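Local atomic coordinates of endo-arabinase (Bacteroides thetaiotaomicron, PDB entry 5C0P), a protein that probably hydrolyses O-glycosidic bonds in arabinan, as a metal-binding member of glycoside hydrolase family 43. Residues L135-K143 with T204-L212; L254-M263 with I274-Q282. One frame throughout, in Å; residues are numbered along the deposited sequence.

Interaction 1 of 2, residues L135-K143 with T204-L212. With TRS (2-amino-2-hydroxymethyl-propane-1,3-diol), chain J.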
# COMPACT_ATOMS: atom_id res chain seq x y z
N LEU A 135 -5.45 -0.61 8.73
CA LEU A 135 -5.29 -1.22 7.42
C LEU A 135 -4.20 -0.56 6.61
O LEU A 135 -3.69 0.51 6.96
CB LEU A 135 -6.62 -1.23 6.65
CG LEU A 135 -7.45 0.04 6.47
CD1 LEU A 135 -6.89 0.97 5.40
CD2 LEU A 135 -8.88 -0.33 6.11
N ASP A 136 -3.85 -1.23 5.51
CA ASP A 136 -2.93 -0.70 4.51
C ASP A 136 -1.54 -0.42 5.06
O ASP A 136 -0.89 0.53 4.65
CB ASP A 136 -3.52 0.55 3.82
CG ASP A 136 -4.70 0.24 2.91
OD1 ASP A 136 -5.04 -0.95 2.74
OD2 ASP A 136 -5.28 1.20 2.36
N GLY A 137 -1.08 -1.25 6.00
CA GLY A 137 0.28 -1.12 6.50
C GLY A 137 1.31 -1.29 5.40
O GLY A 137 1.31 -2.30 4.67
N SER A 138 2.19 -0.30 5.27
CA SER A 138 3.23 -0.32 4.24
C SER A 138 4.61 -0.11 4.85
O SER A 138 4.73 0.24 6.03
CB SER A 138 2.95 0.74 3.18
OG SER A 138 3.07 2.04 3.71
N LEU A 139 5.64 -0.32 4.04
CA LEU A 139 7.02 -0.23 4.50
C LEU A 139 7.73 0.90 3.77
O LEU A 139 7.67 1.00 2.54
CB LEU A 139 7.74 -1.56 4.23
CG LEU A 139 9.21 -1.66 4.64
CD1 LEU A 139 9.36 -1.63 6.14
CD2 LEU A 139 9.81 -2.94 4.07
N TYR A 140 8.35 1.78 4.54
CA TYR A 140 9.25 2.80 4.01
C TYR A 140 10.64 2.59 4.60
O TYR A 140 10.78 2.44 5.82
CB TYR A 140 8.73 4.21 4.34
CG TYR A 140 9.76 5.28 4.04
CD1 TYR A 140 10.16 5.55 2.73
CD2 TYR A 140 10.38 5.99 5.07
CE1 TYR A 140 11.12 6.50 2.45
CE2 TYR A 140 11.35 6.96 4.79
CZ TYR A 140 11.72 7.20 3.48
OH TYR A 140 12.68 8.14 3.19
N ILE A 141 11.66 2.56 3.75
CA ILE A 141 13.04 2.45 4.20
C ILE A 141 13.67 3.82 4.12
O ILE A 141 13.77 4.42 3.04
CB ILE A 141 13.85 1.44 3.35
CG1 ILE A 141 13.16 0.07 3.34
CG2 ILE A 141 15.30 1.37 3.84
CD1 ILE A 141 13.02 -0.58 4.72
N ASP A 142 14.11 4.34 5.27
CA ASP A 142 14.60 5.71 5.31
C ASP A 142 16.04 5.84 4.78
O ASP A 142 16.64 4.84 4.36
CB ASP A 142 14.39 6.35 6.69
CG ASP A 142 15.29 5.78 7.78
OD1 ASP A 142 16.37 5.23 7.48
OD2 ASP A 142 14.93 5.92 8.97
N LYS A 143 16.57 7.05 4.80
CA LYS A 143 17.89 7.31 4.23
C LYS A 143 19.02 6.47 4.85
O LYS A 143 20.01 6.17 4.19
CB LYS A 143 18.23 8.80 4.34
CG LYS A 143 19.50 9.17 3.61
CD LYS A 143 20.11 10.45 4.15
CE LYS A 143 21.61 10.50 3.87
NZ LYS A 143 22.12 11.89 3.77
N THR A 204 -9.01 7.38 4.92
CA THR A 204 -7.58 7.30 4.64
C THR A 204 -7.25 5.90 4.14
O THR A 204 -7.55 4.90 4.82
CB THR A 204 -6.69 7.60 5.85
OG1 THR A 204 -7.12 6.83 6.97
CG2 THR A 204 -6.71 9.08 6.20
N ASP A 205 -6.65 5.84 2.95
CA ASP A 205 -6.19 4.59 2.35
C ASP A 205 -4.74 4.74 1.89
O ASP A 205 -4.29 5.83 1.52
CB ASP A 205 -7.01 4.24 1.08
CG ASP A 205 -8.34 3.55 1.37
OD1 ASP A 205 -8.61 3.12 2.51
OD2 ASP A 205 -9.13 3.40 0.40
N ALA A 206 -4.01 3.63 1.91
CA ALA A 206 -2.83 3.45 1.06
C ALA A 206 -1.61 4.36 1.22
O ALA A 206 -0.99 4.72 0.22
CB ALA A 206 -3.28 3.48 -0.41
N PRO A 207 -1.22 4.72 2.45
CA PRO A 207 -0.03 5.56 2.55
C PRO A 207 1.23 4.92 1.96
O PRO A 207 1.51 3.74 2.19
CB PRO A 207 0.15 5.75 4.06
CG PRO A 207 -0.53 4.54 4.66
CD PRO A 207 -1.70 4.27 3.77
N PHE A 208 2.00 5.71 1.21
CA PHE A 208 3.23 5.24 0.62
C PHE A 208 4.18 6.42 0.47
O PHE A 208 3.80 7.44 -0.11
CB PHE A 208 2.97 4.62 -0.75
CG PHE A 208 4.17 3.93 -1.34
CD1 PHE A 208 4.48 2.62 -0.99
CD2 PHE A 208 5.01 4.61 -2.20
CE1 PHE A 208 5.61 1.99 -1.51
CE2 PHE A 208 6.15 4.00 -2.72
CZ PHE A 208 6.44 2.69 -2.39
N ILE A 209 5.40 6.30 0.98
CA ILE A 209 6.37 7.38 0.89
C ILE A 209 7.42 7.11 -0.17
O ILE A 209 7.94 6.00 -0.28
CB ILE A 209 7.06 7.64 2.26
CG1 ILE A 209 6.06 8.21 3.27
CG2 ILE A 209 8.24 8.59 2.10
CD1 ILE A 209 6.61 8.31 4.72
N TYR A 210 7.73 8.15 -0.95
CA TYR A 210 8.86 8.13 -1.88
C TYR A 210 9.82 9.25 -1.50
O TYR A 210 9.41 10.40 -1.35
CB TYR A 210 8.36 8.33 -3.31
CG TYR A 210 9.46 8.27 -4.34
CD1 TYR A 210 9.98 7.05 -4.76
CD2 TYR A 210 9.97 9.43 -4.91
CE1 TYR A 210 10.99 6.98 -5.71
CE2 TYR A 210 10.98 9.37 -5.86
CZ TYR A 210 11.48 8.15 -6.25
OH TYR A 210 12.49 8.10 -7.20
N ARG A 211 11.10 8.92 -1.35
CA ARG A 211 12.10 9.90 -0.95
C ARG A 211 12.80 10.46 -2.18
O ARG A 211 13.29 9.71 -3.02
CB ARG A 211 13.14 9.27 -0.02
CG ARG A 211 14.20 10.25 0.46
CD ARG A 211 15.20 9.61 1.41
NE ARG A 211 16.04 8.60 0.77
CZ ARG A 211 15.90 7.29 0.93
NH1 ARG A 211 14.94 6.81 1.71
NH2 ARG A 211 16.73 6.46 0.31
N LEU A 212 12.83 11.79 -2.28
CA LEU A 212 13.51 12.46 -3.38
C LEU A 212 15.01 12.51 -3.14
O LEU A 212 15.48 12.31 -2.01
CB LEU A 212 12.98 13.88 -3.53
CG LEU A 212 11.47 13.96 -3.70
CD1 LEU A 212 11.02 15.42 -3.84
CD2 LEU A 212 11.04 13.16 -4.92
C TRS J . -8.56 -0.93 0.69
C1 TRS J . -8.54 -0.96 2.21
C2 TRS J . -7.16 -0.58 0.19
C3 TRS J . -9.06 -2.27 0.12
N TRS J . -9.50 0.10 0.25
O1 TRS J . -7.73 -2.01 2.71
O2 TRS J . -6.89 0.80 0.38
O3 TRS J . -9.31 -2.19 -1.28
O HOH W 1 -0.36 1.59 2.22
O HOH W 2 7.08 3.82 1.30
O HOH W 3 15.79 3.49 0.69

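Interaction 2 of 2, residues L254-M263 with I274-Q282. With MG (magnesium ion), chain C; GOL (glycerol), chain I.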
# COMPACT_ATOMS: atom_id res chain seq x y z
N LEU A 254 -3.87 13.81 -8.02
CA LEU A 254 -3.06 13.47 -9.19
C LEU A 254 -3.93 13.10 -10.38
O LEU A 254 -3.52 13.25 -11.53
CB LEU A 254 -2.13 12.30 -8.89
CG LEU A 254 -0.75 12.57 -8.29
CD1 LEU A 254 -0.84 13.27 -6.96
CD2 LEU A 254 0.00 11.26 -8.15
N ASN A 255 -5.13 12.60 -10.09
CA ASN A 255 -5.93 11.92 -11.11
C ASN A 255 -7.42 12.23 -11.00
O ASN A 255 -7.90 12.65 -9.93
CB ASN A 255 -5.72 10.41 -11.00
CG ASN A 255 -6.13 9.85 -9.64
OD1 ASN A 255 -5.94 10.50 -8.60
ND2 ASN A 255 -6.71 8.66 -9.65
N SER A 256 -8.15 12.02 -12.09
CA SER A 256 -9.59 12.23 -12.14
C SER A 256 -10.30 11.03 -12.72
O SER A 256 -11.43 11.14 -13.21
CB SER A 256 -9.92 13.47 -12.96
OG SER A 256 -9.49 14.64 -12.29
N ASP A 257 -9.64 9.87 -12.68
CA ASP A 257 -10.19 8.66 -13.26
C ASP A 257 -10.83 7.69 -12.26
O ASP A 257 -11.03 6.52 -12.58
CB ASP A 257 -9.13 7.94 -14.10
CG ASP A 257 -7.89 7.59 -13.31
OD1 ASP A 257 -7.88 7.81 -12.08
OD2 ASP A 257 -6.92 7.09 -13.93
N ASP A 258 -11.16 8.19 -11.06
CA ASP A 258 -11.79 7.38 -10.02
C ASP A 258 -10.86 6.25 -9.60
O ASP A 258 -11.31 5.18 -9.19
CB ASP A 258 -13.16 6.84 -10.50
CG ASP A 258 -13.99 6.23 -9.38
OD1 ASP A 258 -14.03 6.82 -8.29
OD2 ASP A 258 -14.63 5.17 -9.61
N GLY A 259 -9.56 6.50 -9.68
CA GLY A 259 -8.57 5.51 -9.32
C GLY A 259 -7.82 5.82 -8.05
O GLY A 259 -7.76 6.97 -7.61
N GLY A 260 -7.22 4.80 -7.44
CA GLY A 260 -6.44 5.04 -6.24
C GLY A 260 -5.68 3.83 -5.73
O GLY A 260 -5.55 2.83 -6.43
N HIS A 261 -5.21 3.95 -4.49
CA HIS A 261 -4.28 3.01 -3.87
C HIS A 261 -3.04 2.83 -4.73
O HIS A 261 -2.81 1.78 -5.36
CB HIS A 261 -4.93 1.66 -3.52
CG HIS A 261 -4.13 0.86 -2.54
ND1 HIS A 261 -4.58 0.57 -1.27
CD2 HIS A 261 -2.88 0.34 -2.63
CE1 HIS A 261 -3.65 -0.12 -0.63
NE2 HIS A 261 -2.61 -0.27 -1.42
N ALA A 262 -2.23 3.88 -4.75
CA ALA A 262 -1.07 3.98 -5.62
C ALA A 262 0.23 3.73 -4.89
O ALA A 262 0.35 4.00 -3.69
CB ALA A 262 -1.02 5.35 -6.29
N MSE A 263 1.21 3.23 -5.63
CA MSE A 263 2.59 3.23 -5.18
C MSE A 263 3.46 3.60 -6.38
O MSE A 263 3.00 3.58 -7.53
CB MSE A 263 2.99 1.88 -4.55
CG MSE A 263 2.67 0.66 -5.42
SE MSE A 263 3.98 0.28 -6.81
CE MSE A 263 5.46 -0.22 -5.64
N ILE A 274 4.12 4.87 -11.73
CA ILE A 274 3.08 4.75 -10.72
C ILE A 274 2.18 3.56 -11.07
O ILE A 274 1.96 3.26 -12.24
CB ILE A 274 2.26 6.06 -10.57
CG1 ILE A 274 1.29 5.98 -9.37
CG2 ILE A 274 1.51 6.38 -11.85
CD1 ILE A 274 0.70 7.34 -8.98
N SER A 275 1.72 2.86 -10.04
CA SER A 275 0.76 1.76 -10.20
C SER A 275 -0.42 1.98 -9.26
O SER A 275 -0.23 2.20 -8.05
CB SER A 275 1.45 0.42 -9.88
OG SER A 275 0.53 -0.66 -9.88
N TYR A 276 -1.63 1.92 -9.80
CA TYR A 276 -2.85 2.08 -9.01
C TYR A 276 -3.99 1.40 -9.74
O TYR A 276 -3.82 0.97 -10.86
CB TYR A 276 -3.17 3.56 -8.76
CG TYR A 276 -3.50 4.40 -9.97
CD1 TYR A 276 -4.82 4.69 -10.30
CD2 TYR A 276 -2.50 4.97 -10.74
CE1 TYR A 276 -5.13 5.50 -11.39
CE2 TYR A 276 -2.79 5.78 -11.83
CZ TYR A 276 -4.11 6.03 -12.15
OH TYR A 276 -4.39 6.85 -13.23
N HIS A 277 -5.17 1.32 -9.13
CA HIS A 277 -6.30 0.75 -9.87
C HIS A 277 -7.30 1.83 -10.24
O HIS A 277 -7.42 2.83 -9.54
CB HIS A 277 -7.00 -0.38 -9.10
CG HIS A 277 -7.84 0.10 -7.95
ND1 HIS A 277 -7.42 0.00 -6.64
CD2 HIS A 277 -9.05 0.69 -7.91
CE1 HIS A 277 -8.35 0.51 -5.84
NE2 HIS A 277 -9.35 0.94 -6.60
N ALA A 278 -8.00 1.63 -11.35
CA ALA A 278 -9.09 2.51 -11.75
C ALA A 278 -10.05 1.70 -12.61
O ALA A 278 -9.65 0.72 -13.22
CB ALA A 278 -8.56 3.70 -12.53
N PRO A 279 -11.34 2.08 -12.62
CA PRO A 279 -12.01 2.99 -11.70
C PRO A 279 -12.15 2.24 -10.38
O PRO A 279 -11.49 1.21 -10.19
CB PRO A 279 -13.38 3.19 -12.35
CG PRO A 279 -13.63 1.91 -13.06
CD PRO A 279 -12.28 1.45 -13.56
N ASN A 280 -13.00 2.72 -9.48
CA ASN A 280 -13.00 2.17 -8.12
C ASN A 280 -14.11 1.15 -7.86
O ASN A 280 -14.30 0.70 -6.73
CB ASN A 280 -13.05 3.30 -7.09
CG ASN A 280 -12.71 2.82 -5.69
OD1 ASN A 280 -11.75 2.06 -5.50
ND2 ASN A 280 -13.50 3.25 -4.71
N SER A 281 -14.83 0.78 -8.91
CA SER A 281 -15.87 -0.23 -8.77
C SER A 281 -16.11 -0.94 -10.10
O SER A 281 -15.78 -0.39 -11.16
CB SER A 281 -17.18 0.40 -8.28
OG SER A 281 -17.63 1.39 -9.18
N GLN A 282 -16.67 -2.14 -10.02
CA GLN A 282 -17.12 -2.92 -11.17
C GLN A 282 -16.01 -3.47 -12.06
O GLN A 282 -15.98 -4.67 -12.34
CB GLN A 282 -18.14 -2.15 -12.02
CG GLN A 282 -19.41 -1.80 -11.29
MG MG C . -0.76 -1.39 -1.01
C1 GOL I . -0.24 9.28 -14.22
C2 GOL I . -0.71 10.15 -13.07
O2 GOL I . 0.31 10.26 -12.11
C3 GOL I . -1.94 9.53 -12.42
O3 GOL I . -3.04 9.64 -13.30
O HOH W 4 -16.62 3.82 -8.26
O HOH W 5 0.17 -0.34 -2.60
O HOH W 6 -1.50 -2.95 -2.21
O HOH W 7 0.27 -0.02 0.20
O HOH W 8 -1.59 -2.10 0.80

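Interaction 1 of 2, residues L135-K143 with T204-L212
Asp136 reaches Ala206 where two innermost strands of neighbouring blades run side by side in the five-bladed beta-propeller typical of family 43; their short axes lie 11° from parallel and 6.5 Å apart at closest approach. Side chains and waters fill the seam. At its buried end, Asp136 OD2 accepts a bent hydrogen bond (135°) from Ala206 N at 2.8 Å, on the anti side and somewhat out of the carboxylate plane, which limits the carboxylate's rotation. A Tris molecule, probably from the crystallisation liquor, donates through O2 to OD2 and O1 to OD1. Asp136 is predicted to be important for catalysis by orienting the proton donor and substrate. Next along, Ser138 OG donates to Pro207 O at 2.8 Å, and a water joins the same carbonyl to Asp136 O. Ile209 CG2 sits over one face of the buried Tyr140 ring, 3.8 Å from its centroid, a CH-pi contact. Toward the solvent side Arg211 is partly exposed and Lys143 exposed. A bend at chi3 (67°) turns the Arg211 guanidinium back to strand 135-141, where both acceptors of NH1 lie nearly in its plane: Tyr140 OH at 3.0 Å and Ile141 O at 3.0 Å.

Interaction 2 of 2, residues L254-M263 with I274-Q282
Tyr276 OH donates to Asp257 OD2 at 2.6 Å, using the syn lone pair of a carboxylate that lies at the edge of the tyrosine ring, the two planes 50° apart. With CG between its backbone N and carbonyl carbon (chi1 65°), Tyr276 runs its ring past Gly259 and Gly260 to this acid. Further along, Asp258 OD2 accepts a hydrogen bond from Asn280 N at 2.9 Å from well above the carboxylate plane, and a water joins OD2 to Ser281 OG. The backbones pair between Gly260 and His277, where Gly260 O also lies over one face of the His277 ring, and again between Met263 and Ser275, both antiparallel hydrogen-bonded pairs; the register slips by one between them, a beta bulge. In that bulge Ala262 CA approaches Ser275 O at 3.1 Å as a CA-H...O contact, while Ala262 CB packs on Tyr276 CB and Ile274 CD1.

The second shell holds these groups in place. Asn255 ND2 donates both to Asp257 OD1 and to Gly259 O, each at 2.8 Å from ND2, cross-linking the loop 254-259 internally, so that Asp257 is held facing Tyr276. His277 NE2 makes a nearly straight bond (174°) to Asn280 OD1, and Arg27 NH2 is hydrogen-bonded to the same oxygen. His277 ND1 is hydrogen-bonded to Asp28 N.

His261, within the bulge, presents NE2 to magnesium at 2.2 Å; four waters and Asp84 complete the six ligands of the magnesium. The arrangement is a bulged beta hairpin in one propeller blade, carrying the histidine of a central metal site, as in other family 43 arabinanases.

Interaction 1 lies between two propeller blades and interaction 2 within the next blade along the chain; their centres are about 17 Å apart, yet they touch at the metal-binding His261 and, farther along, through Phe208 and Met263. Ala206 CB packs 3.3 Å from His261 ND1, and Asp136 OD2 is 3.6 Å from His261 CE1. Phe208 CD1 meets Met263 CB at 3.9 Å. Tris bridges the two contacts: its O2, a donor to Asp136, is also hydrogen-bonded to His261 ND1, while Arg27 and Asp28 are also hydrogen-bonded to the Tris. The imidazole therefore has the magnesium at NE2 and the Tris at ND1, a geometry consistent with a substrate pocket beside the metal.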